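PDB 4DU5: PfkB from Polaromonas sp. JS666, which probably transfers phosphate from a nucleotide to a sugar or related carbohydrate, as expected of a pfkB-family (ribokinase-like) carbohydrate kinase. Local coordinates for residues Ala78-Thr83 against Val105-Gln110; Thr176-Arg181 against Ala212-Trp217; Phe189-Arg194 against Asp216-Gly221. All blocks are in the same frame, centred on the assembly; numbering follows the deposited sequence.

Contact 1: residues Ala78-Thr83 against Val105-Gln110; sequences ASRLGT and VCDATQ
R80 runs alongside V105, and its guanidinium meets the side chains of D107 and Q110 in the turn that follows. The two backbones first run together as parallel strands, bonded from V105 N to S79 O, from L81 N to V105 O (3.0 Å) and from D107 N to L81 O. R80 and V105 point to the same side of the sheet, with V105 CG1 over one face of the guanidinium, 3.4 Å from R80 NH2. A bend at chi3 (75°) swings the end of the R80 chain toward the turn. There R80 NE donates to Q110 OE1 at 2.9 Å, the oxygen tilted 31° out of the guanidinium plane and the amide standing steeply against it at 76°. R80 NH2 forms a salt bridge with D107 OD2 at 3.0 Å whose hydrogen bond is weak. The other carboxylate oxygen, D107 OD1, accepts from T109 N at 2.8 Å in an Asx turn, so one aspartate both shapes the turn and receives the arginine. Farther along, T83 CG2 lies 3.5 Å from C106 O. Replacing R80 by an alanine would probably leave D107 OD2 and Q110 OE1 without their donor across the contact and take away the group packed against V105 CG1. The remaining nitrogen, NH1, pairs with D144. The contact closes the beta-alpha-beta unit of strand 75-81, helix 85-95 and strand 100-106 at an outermost strand of the large sheet. One positive charge, shared among D107, D144 and the Q110 amide, probably helps hold the turn after strand 100-106 against strand 75-81.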
loop_
_atom_site.group_PDB
_atom_site.type_symbol
_atom_site.label_atom_id
_atom_site.label_comp_id
_atom_site.label_asym_id
_atom_site.label_seq_id
_atom_site.Cartn_x
_atom_site.Cartn_y
_atom_site.Cartn_z
ATOM N N ALA A 78 14.900 -11.290 12.642
ATOM C CA ALA A 78 15.238 -11.610 11.271
ATOM C C ALA A 78 14.030 -11.396 10.356
ATOM O O ALA A 78 12.941 -11.924 10.611
ATOM C CB ALA A 78 15.707 -13.024 11.183
ATOM N N SER A 79 14.215 -10.624 9.290
ATOM C CA SER A 79 13.119 -10.317 8.365
ATOM C C SER A 79 13.611 -9.733 7.002
ATOM O O SER A 79 14.820 -9.523 6.776
ATOM C CB SER A 79 12.110 -9.378 9.044
ATOM O OG SER A 79 10.803 -9.557 8.554
ATOM N N ARG A 80 12.667 -9.495 6.091
ATOM C CA ARG A 80 12.949 -8.757 4.870
ATOM C C ARG A 80 12.004 -7.587 4.892
ATOM O O ARG A 80 10.920 -7.694 5.458
ATOM C CB ARG A 80 12.653 -9.601 3.615
ATOM C CG ARG A 80 13.378 -10.951 3.488
ATOM C CD ARG A 80 13.210 -11.476 2.068
ATOM N NE ARG A 80 14.079 -10.698 1.192
ATOM C CZ ARG A 80 15.315 -11.062 0.860
ATOM N NH1 ARG A 80 15.804 -12.213 1.280
ATOM N NH2 ARG A 80 16.058 -10.279 0.110
ATOM N N LEU A 81 12.422 -6.487 4.272
ATOM C CA LEU A 81 11.598 -5.303 4.050
ATOM C C LEU A 81 12.014 -4.671 2.726
ATOM O O LEU A 81 13.147 -4.845 2.285
ATOM C CB LEU A 81 11.888 -4.266 5.134
ATOM C CG LEU A 81 11.593 -4.535 6.610
ATOM C CD1 LEU A 81 12.291 -3.489 7.452
ATOM C CD2 LEU A 81 10.060 -4.543 6.827
ATOM N N GLY A 82 11.130 -3.894 2.108
ATOM C CA GLY A 82 11.549 -3.032 1.029
ATOM C C GLY A 82 12.441 -1.912 1.550
ATOM O O GLY A 82 12.637 -1.751 2.773
ATOM N N THR A 83 12.988 -1.123 0.622
ATOM C CA THR A 83 13.773 0.063 0.970
ATOM C C THR A 83 12.934 1.290 0.679
ATOM O O THR A 83 13.460 2.419 0.617
ATOM C CB THR A 83 15.047 0.171 0.155
ATOM O OG1 THR A 83 14.691 0.309 -1.223
ATOM C CG2 THR A 83 15.941 -1.059 0.361
ATOM N N VAL A 105 17.195 -7.992 5.983
ATOM C CA VAL A 105 17.549 -7.643 4.630
ATOM C C VAL A 105 16.564 -6.587 4.128
ATOM O O VAL A 105 15.352 -6.807 4.090
ATOM C CB VAL A 105 17.495 -8.864 3.699
ATOM C CG1 VAL A 105 17.865 -8.461 2.278
ATOM C CG2 VAL A 105 18.406 -9.988 4.206
ATOM N N CYS A 106 17.092 -5.440 3.752
ATOM C CA CYS A 106 16.325 -4.472 3.042
ATOM C C CYS A 106 16.633 -4.607 1.556
ATOM O O CYS A 106 17.628 -4.083 1.067
ATOM C CB CYS A 106 16.693 -3.120 3.562
ATOM S SG CYS A 106 16.524 -3.102 5.335
ATOM N N ASP A 107 15.760 -5.323 0.857
ATOM C CA ASP A 107 15.890 -5.639 -0.552
ATOM C C ASP A 107 15.118 -4.678 -1.449
ATOM O O ASP A 107 13.895 -4.790 -1.551
ATOM C CB ASP A 107 15.338 -7.039 -0.769
ATOM C CG ASP A 107 15.434 -7.498 -2.204
ATOM O OD1 ASP A 107 15.544 -6.652 -3.124
ATOM O OD2 ASP A 107 15.383 -8.731 -2.410
ATOM N N ALA A 108 15.817 -3.783 -2.147
ATOM C CA ALA A 108 15.152 -2.798 -3.019
ATOM C C ALA A 108 14.153 -3.324 -4.095
ATOM O O ALA A 108 13.348 -2.553 -4.595
ATOM C CB ALA A 108 16.166 -1.844 -3.634
ATOM N N THR A 109 14.193 -4.618 -4.422
ATOM C CA THR A 109 13.364 -5.228 -5.488
ATOM C C THR A 109 12.000 -5.741 -5.000
ATOM O O THR A 109 11.200 -6.313 -5.765
ATOM C CB THR A 109 14.136 -6.415 -6.128
ATOM O OG1 THR A 109 15.260 -5.902 -6.855
ATOM C CG2 THR A 109 13.248 -7.266 -7.073
ATOM N N GLN A 110 11.747 -5.574 -3.708
ATOM C CA GLN A 110 10.597 -6.215 -3.080
ATOM C C GLN A 110 9.854 -5.167 -2.278
ATOM O O GLN A 110 10.423 -4.111 -1.972
ATOM C CB GLN A 110 11.064 -7.362 -2.190
ATOM C CG GLN A 110 11.936 -8.408 -2.876
ATOM C CD GLN A 110 12.336 -9.506 -1.917
ATOM O OE1 GLN A 110 12.547 -9.250 -0.732
ATOM N NE2 GLN A 110 12.424 -10.743 -2.413
#

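Contact 2: residues Thr176-Arg181 against Ala212-Trp217; sequences TMDLMR and ATRADW
D178 with R214 and R181 with D216 form two salt bridges that join helix 169-182 to the loop leading from helix 201-212 into strand 217-218, in the alpha/beta domain of this ribokinase-like fold. Next to the D178 bridge, CB of the selenomethionine M177 rests 3.6 Å from R214 CB. The R214 chain runs extended from CG to NE and crosses the D178 side chain. R214 NE lies 2.9 Å from D178 OD1 and comes from above the carboxylate plane, 37° out of it, whereas the oxygen sits at the edge of the guanidinium. In the second bridge, R181 and D216 pass alongside each other, pointing opposite ways, their flat groups turned 66° apart. With CG opposite the backbone N (chi1 -151°) and a bend at chi2, R181 brings NE to D216 OD1 at 3.0 Å, on the syn side but tilted well out of the carboxylate plane. The guanidinium thereby lies along the loop backbone, with A215 O over one face and T213 O at its edge.

A second shell of bonds surrounds these groups. R214 NH1 pairs with D210, in the helix just before the loop, and R181 NH2 donates to G245 O; D216 OD2 accepts from V187 N at the start of strand 186-190. Both arginines and D216 are thus held from two directions, which probably limits their rotation and links the helix, the loop and the sheet. The loop itself turns through a type I beta turn from A212 to A215, closed by a weak backbone bond from A215 N to A212 O. Beside the D216 bridge, R181 CD lies 3.5 Å from R214 O.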
loop_
_atom_site.group_PDB
_atom_site.type_symbol
_atom_site.label_atom_id
_atom_site.label_comp_id
_atom_site.label_asym_id
_atom_site.label_seq_id
_atom_site.Cartn_x
_atom_site.Cartn_y
_atom_site.Cartn_z
ATOM N N THR A 176 14.328 -23.673 11.176
ATOM C CA THR A 176 14.736 -22.778 12.265
ATOM C C THR A 176 14.636 -23.471 13.647
ATOM O O THR A 176 15.579 -23.440 14.437
ATOM C CB THR A 176 13.917 -21.453 12.181
ATOM O OG1 THR A 176 14.711 -20.465 11.504
ATOM C CG2 THR A 176 13.573 -20.933 13.513
HETATM N N MSE A 177 13.503 -24.122 13.907
HETATM C CA MSE A 177 13.288 -24.834 15.156
HETATM C C MSE A 177 14.231 -26.036 15.312
HETATM O O MSE A 177 15.003 -26.075 16.277
HETATM C CB MSE A 177 11.814 -25.208 15.304
HETATM C CG MSE A 177 10.947 -23.988 15.614
HETATM SE SE MSE A 177 8.996 -24.128 15.256
HETATM C CE MSE A 177 8.743 -22.426 14.344
ATOM N N ASP A 178 14.182 -26.972 14.346
ATOM C CA ASP A 178 15.082 -28.139 14.248
ATOM C C ASP A 178 16.506 -27.808 14.670
ATOM O O ASP A 178 17.107 -28.490 15.507
ATOM C CB ASP A 178 15.098 -28.691 12.813
ATOM C CG ASP A 178 13.857 -29.533 12.472
ATOM O OD1 ASP A 178 13.062 -29.856 13.371
ATOM O OD2 ASP A 178 13.661 -29.894 11.294
ATOM N N LEU A 179 17.026 -26.737 14.092
ATOM C CA LEU A 179 18.399 -26.339 14.270
ATOM C C LEU A 179 18.638 -26.018 15.734
ATOM O O LEU A 179 19.557 -26.551 16.369
ATOM C CB LEU A 179 18.647 -25.105 13.403
ATOM C CG LEU A 179 19.737 -24.967 12.327
ATOM C CD1 LEU A 179 20.547 -26.229 12.051
ATOM C CD2 LEU A 179 19.063 -24.453 11.060
HETATM N N MSE A 180 17.779 -25.158 16.272
HETATM C CA MSE A 180 17.896 -24.653 17.622
HETATM C C MSE A 180 17.750 -25.748 18.695
HETATM O O MSE A 180 18.356 -25.663 19.775
HETATM C CB MSE A 180 16.842 -23.581 17.813
HETATM C CG MSE A 180 17.179 -22.572 18.858
HETATM SE SE MSE A 180 18.710 -21.618 18.210
HETATM C CE MSE A 180 18.732 -20.115 19.468
ATOM N N ARG A 181 16.955 -26.772 18.397
ATOM C CA ARG A 181 16.800 -27.900 19.305
ATOM C C ARG A 181 18.057 -28.747 19.306
ATOM O O ARG A 181 18.742 -28.819 20.322
ATOM C CB ARG A 181 15.554 -28.740 18.979
ATOM C CG ARG A 181 14.950 -29.444 20.228
ATOM C CD ARG A 181 13.381 -29.485 20.191
ATOM N NE ARG A 181 12.802 -29.876 21.485
ATOM C CZ ARG A 181 11.655 -30.551 21.653
ATOM N NH1 ARG A 181 10.917 -30.944 20.603
ATOM N NH2 ARG A 181 11.243 -30.840 22.887
ATOM N N ALA A 212 4.536 -27.970 16.579
ATOM C CA ALA A 212 4.511 -28.203 18.016
ATOM C C ALA A 212 5.511 -29.273 18.377
ATOM O O ALA A 212 6.091 -29.240 19.450
ATOM C CB ALA A 212 3.117 -28.588 18.475
ATOM N N THR A 213 5.700 -30.216 17.460
ATOM C CA THR A 213 6.790 -31.216 17.466
ATOM C C THR A 213 8.221 -30.669 17.669
ATOM O O THR A 213 9.144 -31.430 17.871
ATOM C CB THR A 213 6.705 -32.056 16.126
ATOM O OG1 THR A 213 5.650 -33.038 16.218
ATOM C CG2 THR A 213 8.040 -32.721 15.727
ATOM N N ARG A 214 8.420 -29.363 17.658
ATOM C CA ARG A 214 9.788 -28.837 17.634
ATOM C C ARG A 214 10.057 -27.799 18.740
ATOM O O ARG A 214 11.124 -27.154 18.793
ATOM C CB ARG A 214 10.101 -28.252 16.240
ATOM C CG ARG A 214 10.225 -29.274 15.122
ATOM C CD ARG A 214 10.075 -28.665 13.687
ATOM N NE ARG A 214 10.311 -29.681 12.646
ATOM C CZ ARG A 214 9.351 -30.389 12.046
ATOM N NH1 ARG A 214 8.072 -30.170 12.338
ATOM N NH2 ARG A 214 9.658 -31.316 11.141
ATOM N N ALA A 215 9.089 -27.626 19.632
ATOM C CA ALA A 215 9.242 -26.644 20.709
ATOM C C ALA A 215 9.456 -27.312 22.061
ATOM O O ALA A 215 8.952 -28.405 22.313
ATOM C CB ALA A 215 8.040 -25.748 20.763
ATOM N N ASP A 216 10.190 -26.630 22.932
ATOM C CA ASP A 216 10.247 -27.003 24.347
ATOM C C ASP A 216 9.032 -26.465 25.099
ATOM O O ASP A 216 8.473 -27.155 25.926
ATOM C CB ASP A 216 11.546 -26.505 25.001
ATOM C CG ASP A 216 12.790 -26.859 24.181
ATOM O OD1 ASP A 216 12.916 -28.046 23.812
ATOM O OD2 ASP A 216 13.631 -25.966 23.902
ATOM N N TRP A 217 8.643 -25.227 24.810
ATOM C CA TRP A 217 7.525 -24.568 25.519
ATOM C C TRP A 217 6.407 -24.179 24.562
ATOM O O TRP A 217 6.613 -23.409 23.631
ATOM C CB TRP A 217 7.963 -23.312 26.306
ATOM C CG TRP A 217 9.311 -23.375 26.952
ATOM C CD1 TRP A 217 9.906 -24.468 27.481
ATOM C CD2 TRP A 217 10.203 -22.285 27.173
ATOM N NE1 TRP A 217 11.135 -24.139 27.998
ATOM C CE2 TRP A 217 11.342 -22.802 27.818
ATOM C CE3 TRP A 217 10.156 -20.918 26.879
ATOM C CZ2 TRP A 217 12.417 -22.016 28.186
ATOM C CZ3 TRP A 217 11.249 -20.124 27.228
ATOM C CH2 TRP A 217 12.357 -20.677 27.892
#

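Contact 3: residues Phe189-Arg194 against Asp216-Gly221; sequences FDPNLR and DWVLPG
Neighbouring parallel strands of a beta-alpha-beta crossover meet here: strand 186-190 passes through helix 201-212 to strand 217-218, and F189 pairs with V218 in the interior of the large sheet. F189 bonds to the neighbouring strand through both its N and its O, F189 N donating to W217 O at 2.7 Å and F189 O accepting from L219 N at 2.8 Å. V218 CA adds a CA-H...O contact to F189 O.

F189 and V218 point to the same face of the sheet. The phenylalanine ring, swung out by a trans chi1 of -175°, leads away from the valine toward I208 and L211 of helix 201-212, leaving a looser approach of 4.5 Å between F189 CD2 and V218 CG1. Past the F189-V218 pair, P191 CG lies across P220 at 3.8 Å from P220 CB, and P191 CD packs against the carbonyl group of L219. P191 is the centre of an inverse gamma turn, closed by N192 N to D190 O.

Farther along, a water accepts from G221 N at 3.3 Å and donates weakly to D190 OD1 and P191 O. G221 is the N-cap of helix 222-229. Directed backbone bonds therefore set the register of the strands, while proline packing and a partly weak water bridge join the segments past the paired residues.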
loop_
_atom_site.group_PDB
_atom_site.type_symbol
_atom_site.label_atom_id
_atom_site.label_comp_id
_atom_site.label_asym_id
_atom_site.label_seq_id
_atom_site.Cartn_x
_atom_site.Cartn_y
_atom_site.Cartn_z
ATOM N N PHE A 189 7.081 -21.907 21.412
ATOM C CA PHE A 189 6.102 -21.866 20.346
ATOM C C PHE A 189 4.776 -21.343 20.812
ATOM O O PHE A 189 4.216 -21.805 21.776
ATOM C CB PHE A 189 5.944 -23.236 19.705
ATOM C CG PHE A 189 5.040 -23.251 18.514
ATOM C CD1 PHE A 189 5.176 -22.306 17.495
ATOM C CD2 PHE A 189 4.060 -24.239 18.387
ATOM C CE1 PHE A 189 4.321 -22.337 16.378
ATOM C CE2 PHE A 189 3.191 -24.271 17.292
ATOM C CZ PHE A 189 3.325 -23.336 16.283
ATOM N N ASP A 190 4.281 -20.359 20.097
ATOM C CA ASP A 190 2.963 -19.821 20.327
ATOM C C ASP A 190 2.079 -20.130 19.110
ATOM O O ASP A 190 2.227 -19.491 18.080
ATOM C CB ASP A 190 3.045 -18.315 20.565
ATOM C CG ASP A 190 1.675 -17.683 20.709
ATOM O OD1 ASP A 190 0.664 -18.438 20.684
ATOM O OD2 ASP A 190 1.597 -16.433 20.860
ATOM N N PRO A 191 1.146 -21.100 19.241
ATOM C CA PRO A 191 0.315 -21.575 18.121
ATOM C C PRO A 191 -0.798 -20.618 17.719
ATOM O O PRO A 191 -1.981 -20.950 17.857
ATOM C CB PRO A 191 -0.297 -22.865 18.663
ATOM C CG PRO A 191 -0.285 -22.723 20.115
ATOM C CD PRO A 191 0.856 -21.836 20.489
ATOM N N ASN A 192 -0.434 -19.440 17.230
ATOM C CA ASN A 192 -1.417 -18.474 16.745
ATOM C C ASN A 192 -2.193 -19.010 15.564
ATOM O O ASN A 192 -1.618 -19.666 14.697
ATOM C CB ASN A 192 -0.684 -17.239 16.272
ATOM C CG ASN A 192 -0.398 -16.292 17.379
ATOM O OD1 ASN A 192 -1.322 -15.783 18.030
ATOM N ND2 ASN A 192 0.878 -16.026 17.611
ATOM N N LEU A 193 -3.484 -18.718 15.495
ATOM C CA LEU A 193 -4.271 -19.141 14.340
ATOM C C LEU A 193 -4.650 -17.954 13.496
ATOM O O LEU A 193 -5.375 -17.069 13.950
ATOM C CB LEU A 193 -5.544 -19.851 14.783
ATOM C CG LEU A 193 -5.437 -21.087 15.639
ATOM C CD1 LEU A 193 -6.742 -21.819 15.498
ATOM C CD2 LEU A 193 -4.270 -21.940 15.175
ATOM N N ARG A 194 -4.163 -17.922 12.268
ATOM C CA ARG A 194 -4.635 -16.926 11.329
ATOM C C ARG A 194 -5.126 -17.689 10.104
ATOM O O ARG A 194 -4.317 -18.160 9.287
ATOM C CB ARG A 194 -3.533 -15.938 10.972
ATOM C CG ARG A 194 -2.792 -15.350 12.178
ATOM C CD ARG A 194 -3.256 -13.960 12.515
ATOM N NE ARG A 194 -3.196 -13.767 13.952
ATOM C CZ ARG A 194 -2.273 -13.051 14.582
ATOM N NH1 ARG A 194 -1.303 -12.429 13.901
ATOM N NH2 ARG A 194 -2.327 -12.950 15.907
ATOM N N ASP A 216 10.190 -26.630 22.932
ATOM C CA ASP A 216 10.247 -27.003 24.347
ATOM C C ASP A 216 9.032 -26.465 25.099
ATOM O O ASP A 216 8.473 -27.155 25.926
ATOM C CB ASP A 216 11.546 -26.505 25.001
ATOM C CG ASP A 216 12.790 -26.859 24.181
ATOM O OD1 ASP A 216 12.916 -28.046 23.812
ATOM O OD2 ASP A 216 13.631 -25.966 23.902
ATOM N N TRP A 217 8.643 -25.227 24.810
ATOM C CA TRP A 217 7.525 -24.568 25.519
ATOM C C TRP A 217 6.407 -24.179 24.562
ATOM O O TRP A 217 6.613 -23.409 23.631
ATOM C CB TRP A 217 7.963 -23.312 26.306
ATOM C CG TRP A 217 9.311 -23.375 26.952
ATOM C CD1 TRP A 217 9.906 -24.468 27.481
ATOM C CD2 TRP A 217 10.203 -22.285 27.173
ATOM N NE1 TRP A 217 11.135 -24.139 27.998
ATOM C CE2 TRP A 217 11.342 -22.802 27.818
ATOM C CE3 TRP A 217 10.156 -20.918 26.879
ATOM C CZ2 TRP A 217 12.417 -22.016 28.186
ATOM C CZ3 TRP A 217 11.249 -20.124 27.228
ATOM C CH2 TRP A 217 12.357 -20.677 27.892
ATOM N N VAL A 218 5.213 -24.696 24.806
ATOM C CA VAL A 218 4.088 -24.395 23.946
ATOM C C VAL A 218 3.129 -23.484 24.690
ATOM O O VAL A 218 2.806 -23.746 25.838
ATOM C CB VAL A 218 3.464 -25.693 23.427
ATOM C CG1 VAL A 218 2.392 -25.418 22.371
ATOM C CG2 VAL A 218 4.571 -26.539 22.802
ATOM N N LEU A 219 2.705 -22.404 24.044
ATOM C CA LEU A 219 1.923 -21.351 24.694
ATOM C C LEU A 219 0.498 -21.142 24.168
ATOM O O LEU A 219 0.155 -20.048 23.751
ATOM C CB LEU A 219 2.683 -20.040 24.576
ATOM C CG LEU A 219 3.604 -19.598 25.686
ATOM C CD1 LEU A 219 4.133 -20.713 26.553
ATOM C CD2 LEU A 219 4.714 -18.919 24.996
ATOM N N PRO A 220 -0.344 -22.173 24.199
ATOM C CA PRO A 220 -1.672 -22.008 23.584
ATOM C C PRO A 220 -2.720 -21.326 24.431
ATOM O O PRO A 220 -2.678 -21.371 25.665
ATOM C CB PRO A 220 -2.126 -23.437 23.360
ATOM C CG PRO A 220 -1.432 -24.194 24.464
ATOM C CD PRO A 220 -0.086 -23.561 24.601
ATOM N N GLY A 221 -3.667 -20.706 23.742
ATOM C CA GLY A 221 -4.914 -20.245 24.332
ATOM C C GLY A 221 -5.903 -21.388 24.250
ATOM O O GLY A 221 -5.862 -22.173 23.301
HETATM O O HOH W 1 -2.386 -19.919 20.839
#

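Overall arrangement
All three contacts belong to one alpha/beta fold, yet they differ in depth. Contact 3 is buried, its centre about 9 Å from the centre of the chain; contact 2 is partly buried, and contact 1, its centre about 20 Å from that of the chain, lies at an edge of the same large sheet that contact 3 crosses in its interior. Contacts 1 and 3 each close a beta-alpha-beta unit by parallel pairing, but charge supplements the pairing at the edge and apolar packing does so inside. Contact 2 joins a helix to a loop by ion pairs. It shares D216 and W217 with contact 3 and touches it where A215 CB meets F189 CB, whereas contact 1 stands apart from both.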